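Local atomic coordinates of putative phthiocerol dimycocerosate transporter LppX (Mycobacterium tuberculosis, PDB entry 2BYO), a protein that probably helps move phthiocerol dimycocerosates from the cell membrane to the outer membrane, holding lipid in a large hydrophobic cavity. Residues L24-K36 against G120-A133. Sequence-based numbering, arbitrary orientation.
Sequences LLAEIRQSLDATK and GVTQLLSGVTNLQA. With HXA (docosa-4,7,10,13,16,19-hexaenoic acid), chain I.
One wall of the lipid cavity forms where Leu125, in the loop leading to strand 129-139, sets its two methyls on helix 24-36 beside the bound docosahexaenoic acid. Its CD1 meets Leu32 CD1 tip to tip at 3.5 Å and also touches the aliphatic CG of Arg29, whose side chain slides past in the opposite sense. The other methyl, CD2, lies 3.6 Å from Leu25 CD2 and also approaches the ligand, with HXA C19 at 3.9 Å. Leu131 makes a second apolar centre: its side chain crosses that of Leu25 at about a right angle, placing CD1 against Leu25 CG, while its CD2 reaches Ile28 CD1 end to end at 3.8 Å. Ile28 CG1, which carries CD1, lies anti to the carbonyl carbon (chi1 -62°), while CG2 faces Leu125 CD2. Leu24 extends the packing to Ala133, CD2 to CB 3.9 Å.

The axis of segment 24-36 runs at 81° to that of residues 129-133, the first part of strand 129-139, an outermost strand of the U-shaped beta-half-barrel; Ile28 and Ser31 also touch strand 167-174. Ser31 OG and Leu32 N both donate to Ile28 O, tying a buried hydroxyl back to its own helix. At the carboxylate end the contact is looser and Gly120 to Leu124 are poorly ordered: Val121 N gives HXA O2 a weak bond of 3.4 Å, bent to 142°. The extended Lys36 chain brings NZ to 3.6 Å from Gly120 N, a contact and not a bond, and Lys36 CG lies near the same carboxylate. Farther along the lipid, Gln123 OE1 approaches HXA C18 at 3.3 Å.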
loop_
_atom_site.group_PDB
_atom_site.type_symbol
_atom_site.label_atom_id
_atom_site.label_comp_id
_atom_site.label_asym_id
_atom_site.label_seq_id
_atom_site.Cartn_x
_atom_site.Cartn_y
_atom_site.Cartn_z
ATOM N N LEU A 24 -16.520 -7.761 10.540
ATOM C CA LEU A 24 -15.582 -7.576 9.428
ATOM C C LEU A 24 -14.635 -6.398 9.658
ATOM O O LEU A 24 -13.467 -6.454 9.297
ATOM C CB LEU A 24 -16.316 -7.397 8.109
ATOM C CG LEU A 24 -17.250 -8.549 7.757
ATOM C CD1 LEU A 24 -17.889 -8.296 6.409
ATOM C CD2 LEU A 24 -16.496 -9.864 7.764
ATOM N N LEU A 25 -15.138 -5.339 10.269
ATOM C CA LEU A 25 -14.291 -4.216 10.633
ATOM C C LEU A 25 -13.232 -4.634 11.650
ATOM O O LEU A 25 -12.088 -4.195 11.573
ATOM C CB LEU A 25 -15.123 -3.056 11.204
ATOM C CG LEU A 25 -15.143 -1.757 10.399
ATOM C CD1 LEU A 25 -15.655 -0.645 11.302
ATOM C CD2 LEU A 25 -13.777 -1.395 9.825
ATOM N N ALA A 26 -13.632 -5.467 12.606
ATOM C CA ALA A 26 -12.731 -5.946 13.636
ATOM C C ALA A 26 -11.587 -6.733 13.009
ATOM O O ALA A 26 -10.432 -6.568 13.400
ATOM C CB ALA A 26 -13.481 -6.802 14.639
ATOM N N GLU A 27 -11.914 -7.588 12.041
ATOM C CA GLU A 27 -10.913 -8.395 11.360
ATOM C C GLU A 27 -9.950 -7.524 10.567
ATOM O O GLU A 27 -8.751 -7.791 10.555
ATOM C CB GLU A 27 -11.576 -9.433 10.452
ATOM C CG GLU A 27 -10.617 -10.402 9.753
ATOM C CD GLU A 27 -9.886 -11.332 10.713
ATOM O OE1 GLU A 27 -9.119 -12.194 10.234
ATOM O OE2 GLU A 27 -10.069 -11.220 11.939
ATOM N N ILE A 28 -10.456 -6.479 9.911
ATOM C CA ILE A 28 -9.561 -5.547 9.210
ATOM C C ILE A 28 -8.651 -4.804 10.206
ATOM O O ILE A 28 -7.461 -4.615 9.944
ATOM C CB ILE A 28 -10.328 -4.522 8.355
ATOM C CG1 ILE A 28 -11.131 -5.232 7.260
ATOM C CG2 ILE A 28 -9.347 -3.517 7.726
ATOM C CD1 ILE A 28 -12.176 -4.354 6.624
ATOM N N ARG A 29 -9.199 -4.383 11.340
ATOM C CA ARG A 29 -8.371 -3.736 12.365
ATOM C C ARG A 29 -7.266 -4.654 12.886
ATOM O O ARG A 29 -6.161 -4.194 13.155
ATOM C CB ARG A 29 -9.201 -3.225 13.527
ATOM C CG ARG A 29 -9.795 -1.875 13.280
ATOM C CD ARG A 29 -10.656 -1.457 14.453
ATOM N NE ARG A 29 -10.952 -0.023 14.437
ATOM C CZ ARG A 29 -12.160 0.521 14.249
ATOM N NH1 ARG A 29 -12.281 1.848 14.267
ATOM N NH2 ARG A 29 -13.249 -0.230 14.057
ATOM N N GLN A 30 -7.556 -5.944 13.016
ATOM C CA GLN A 30 -6.518 -6.917 13.352
ATOM C C GLN A 30 -5.356 -6.899 12.340
ATOM O O GLN A 30 -4.197 -6.972 12.750
ATOM C CB GLN A 30 -7.094 -8.326 13.458
ATOM C CG GLN A 30 -8.006 -8.554 14.652
ATOM C CD GLN A 30 -7.265 -8.914 15.945
ATOM O OE1 GLN A 30 -6.060 -9.151 15.947
ATOM N NE2 GLN A 30 -8.001 -8.966 17.045
ATOM N N SER A 31 -5.649 -6.811 11.036
ATOM C CA SER A 31 -4.568 -6.788 10.033
ATOM C C SER A 31 -3.820 -5.471 10.032
ATOM O O SER A 31 -2.615 -5.457 9.808
ATOM C CB SER A 31 -5.044 -7.112 8.604
ATOM O OG SER A 31 -5.811 -6.058 8.054
ATOM N N LEU A 32 -4.527 -4.370 10.278
ATOM C CA LEU A 32 -3.889 -3.054 10.333
ATOM C C LEU A 32 -2.987 -2.943 11.556
ATOM O O LEU A 32 -1.895 -2.389 11.470
ATOM C CB LEU A 32 -4.935 -1.935 10.326
ATOM C CG LEU A 32 -5.778 -1.785 9.050
ATOM C CD1 LEU A 32 -6.686 -0.580 9.156
ATOM C CD2 LEU A 32 -4.902 -1.666 7.807
ATOM N N ASP A 33 -3.428 -3.485 12.688
ATOM C CA ASP A 33 -2.585 -3.547 13.883
ATOM C C ASP A 33 -1.356 -4.434 13.672
ATOM O O ASP A 33 -0.260 -4.078 14.090
ATOM C CB ASP A 33 -3.381 -4.033 15.088
ATOM C CG ASP A 33 -4.379 -3.001 15.580
ATOM O OD1 ASP A 33 -4.231 -1.798 15.254
ATOM O OD2 ASP A 33 -5.307 -3.391 16.302
ATOM N N ALA A 34 -1.527 -5.569 13.003
ATOM C CA ALA A 34 -0.381 -6.412 12.672
ATOM C C ALA A 34 0.588 -5.634 11.783
ATOM O O ALA A 34 1.790 -5.652 12.011
ATOM C CB ALA A 34 -0.827 -7.697 12.007
ATOM N N THR A 35 0.053 -4.909 10.806
ATOM C CA THR A 35 0.868 -4.088 9.920
ATOM C C THR A 35 1.638 -3.007 10.683
ATOM O O THR A 35 2.834 -2.794 10.441
ATOM C CB THR A 35 0.004 -3.455 8.802
ATOM O OG1 THR A 35 -0.646 -4.498 8.069
ATOM C CG2 THR A 35 0.843 -2.642 7.851
ATOM N N LYS A 36 0.950 -2.328 11.597
ATOM C CA LYS A 36 1.575 -1.306 12.428
ATOM C C LYS A 36 2.737 -1.829 13.298
ATOM O O LYS A 36 3.683 -1.092 13.583
ATOM C CB LYS A 36 0.534 -0.655 13.340
ATOM C CG LYS A 36 -0.282 0.420 12.684
ATOM C CD LYS A 36 -1.042 1.242 13.754
ATOM C CE LYS A 36 -1.883 2.366 13.132
ATOM N NZ LYS A 36 -2.548 3.235 14.175
ATOM N N GLY A 120 -1.913 5.883 11.758
ATOM C CA GLY A 120 -1.263 6.154 10.476
ATOM C C GLY A 120 -2.038 5.561 9.313
ATOM O O GLY A 120 -2.697 6.285 8.562
ATOM N N VAL A 121 -1.956 4.240 9.166
ATOM C CA VAL A 121 -2.720 3.530 8.132
ATOM C C VAL A 121 -4.156 3.220 8.575
ATOM O O VAL A 121 -4.966 2.751 7.765
ATOM C CB VAL A 121 -2.005 2.236 7.628
ATOM C CG1 VAL A 121 -0.648 2.589 7.016
ATOM C CG2 VAL A 121 -1.851 1.185 8.741
ATOM N N THR A 122 -4.471 3.480 9.848
ATOM C CA THR A 122 -5.869 3.563 10.285
ATOM C C THR A 122 -6.473 4.827 9.662
ATOM O O THR A 122 -6.463 5.913 10.252
ATOM C CB THR A 122 -6.029 3.510 11.847
ATOM O OG1 THR A 122 -6.174 2.146 12.261
ATOM C CG2 THR A 122 -7.259 4.292 12.354
ATOM N N GLN A 123 -6.944 4.667 8.426
ATOM C CA GLN A 123 -7.835 5.632 7.796
ATOM C C GLN A 123 -9.096 5.637 8.640
ATOM O O GLN A 123 -9.273 4.735 9.468
ATOM C CB GLN A 123 -8.166 5.197 6.364
ATOM C CG GLN A 123 -8.799 3.798 6.250
ATOM C CD GLN A 123 -9.304 3.505 4.852
ATOM O OE1 GLN A 123 -8.521 3.387 3.907
ATOM N NE2 GLN A 123 -10.619 3.386 4.711
ATOM N N LEU A 124 -9.981 6.610 8.452
ATOM C CA LEU A 124 -11.272 6.518 9.121
ATOM C C LEU A 124 -11.979 5.285 8.548
ATOM O O LEU A 124 -12.688 5.351 7.538
ATOM C CB LEU A 124 -12.097 7.806 8.999
ATOM C CG LEU A 124 -11.562 9.041 9.756
ATOM C CD1 LEU A 124 -12.711 9.985 10.132
ATOM C CD2 LEU A 124 -10.755 8.684 11.016
ATOM N N LEU A 125 -11.710 4.153 9.205
ATOM C CA LEU A 125 -12.278 2.849 8.873
ATOM C C LEU A 125 -13.783 2.851 9.054
ATOM O O LEU A 125 -14.488 2.125 8.368
ATOM C CB LEU A 125 -11.665 1.746 9.750
ATOM C CG LEU A 125 -10.540 0.901 9.161
ATOM C CD1 LEU A 125 -9.997 -0.014 10.236
ATOM C CD2 LEU A 125 -11.028 0.089 7.970
ATOM N N SER A 126 -14.272 3.632 10.012
ATOM C CA SER A 126 -15.644 4.108 9.939
ATOM C C SER A 126 -15.596 5.124 8.810
ATOM O O SER A 126 -14.669 5.924 8.731
ATOM C CB SER A 126 -16.096 4.754 11.246
ATOM O OG SER A 126 -17.476 5.083 11.195
ATOM N N GLY A 127 -16.580 5.080 7.927
ATOM C CA GLY A 127 -16.473 5.758 6.642
ATOM C C GLY A 127 -16.423 4.678 5.592
ATOM O O GLY A 127 -17.041 4.807 4.541
ATOM N N VAL A 128 -15.689 3.603 5.886
ATOM C CA VAL A 128 -15.738 2.409 5.049
ATOM C C VAL A 128 -17.145 1.815 5.163
ATOM O O VAL A 128 -17.656 1.600 6.266
ATOM C CB VAL A 128 -14.679 1.353 5.439
ATOM C CG1 VAL A 128 -14.831 0.091 4.595
ATOM C CG2 VAL A 128 -13.283 1.923 5.274
ATOM N N THR A 129 -17.769 1.594 4.009
ATOM C CA THR A 129 -19.119 1.039 3.936
ATOM C C THR A 129 -19.133 -0.269 3.152
ATOM O O THR A 129 -18.154 -0.633 2.502
ATOM C CB THR A 129 -20.095 2.030 3.285
ATOM O OG1 THR A 129 -19.559 2.489 2.043
ATOM C CG2 THR A 129 -20.332 3.209 4.196
ATOM N N ASN A 130 -20.249 -0.979 3.258
ATOM C CA ASN A 130 -20.524 -2.149 2.439
ATOM C C ASN A 130 -19.441 -3.196 2.518
ATOM O O ASN A 130 -18.985 -3.705 1.491
ATOM C CB ASN A 130 -20.762 -1.736 0.975
ATOM C CG ASN A 130 -21.527 -2.805 0.174
ATOM O OD1 ASN A 130 -22.000 -3.804 0.731
ATOM N ND2 ASN A 130 -21.657 -2.584 -1.131
ATOM N N LEU A 131 -19.012 -3.506 3.741
ATOM C CA LEU A 131 -18.030 -4.562 3.956
ATOM C C LEU A 131 -18.662 -5.899 3.610
ATOM O O LEU A 131 -19.753 -6.183 4.051
ATOM C CB LEU A 131 -17.524 -4.570 5.407
ATOM C CG LEU A 131 -16.608 -3.399 5.800
ATOM C CD1 LEU A 131 -16.215 -3.505 7.270
ATOM C CD2 LEU A 131 -15.366 -3.359 4.922
ATOM N N GLN A 132 -17.980 -6.701 2.798
ATOM C CA GLN A 132 -18.489 -8.020 2.402
ATOM C C GLN A 132 -17.370 -9.046 2.506
ATOM O O GLN A 132 -16.269 -8.840 1.981
ATOM C CB GLN A 132 -19.026 -7.996 0.962
ATOM C CG GLN A 132 -20.377 -7.325 0.781
ATOM C CD GLN A 132 -20.767 -7.175 -0.697
ATOM O OE1 GLN A 132 -20.531 -8.075 -1.522
ATOM N NE2 GLN A 132 -21.370 -6.037 -1.033
ATOM N N ALA A 133 -17.664 -10.147 3.189
ATOM C CA ALA A 133 -16.741 -11.248 3.311
ATOM C C ALA A 133 -16.911 -12.154 2.094
ATOM O O ALA A 133 -17.915 -12.850 1.974
ATOM C CB ALA A 133 -17.013 -12.013 4.602
HETATM C C1 HXA I . 2.212 2.981 10.713
HETATM O O1 HXA I . 2.521 3.841 11.573
HETATM O O2 HXA I . 1.122 2.994 10.098
HETATM C C2 HXA I . 3.207 1.875 10.424
HETATM C C3 HXA I . 3.327 1.601 8.921
HETATM C C4 HXA I . 4.737 1.127 8.547
HETATM C C5 HXA I . 4.789 -0.333 8.087
HETATM C C6 HXA I . 5.057 -0.472 6.584
HETATM C C7 HXA I . 3.883 -1.095 5.840
HETATM C C8 HXA I . 3.808 -0.588 4.405
HETATM C C9 HXA I . 2.643 -1.238 3.656
HETATM C C10 HXA I . 1.473 -0.282 3.407
HETATM C C11 HXA I . 0.378 -0.371 4.473
HETATM C C12 HXA I . -0.874 -1.103 3.981
HETATM C C13 HXA I . -1.864 -0.174 3.268
HETATM C C14 HXA I . -3.093 0.171 4.118
HETATM C C15 HXA I . -4.393 -0.309 3.469
HETATM C C16 HXA I . -5.602 0.166 4.270
HETATM C C17 HXA I . -6.850 -0.660 3.976
HETATM C C18 HXA I . -8.114 0.174 4.209
HETATM C C19 HXA I . -9.346 -0.682 4.497
HETATM C C20 HXA I . -10.004 -1.169 3.210
HETATM C C21 HXA I . -11.266 -1.981 3.498
HETATM C C22 HXA I . -11.654 -2.917 2.367
#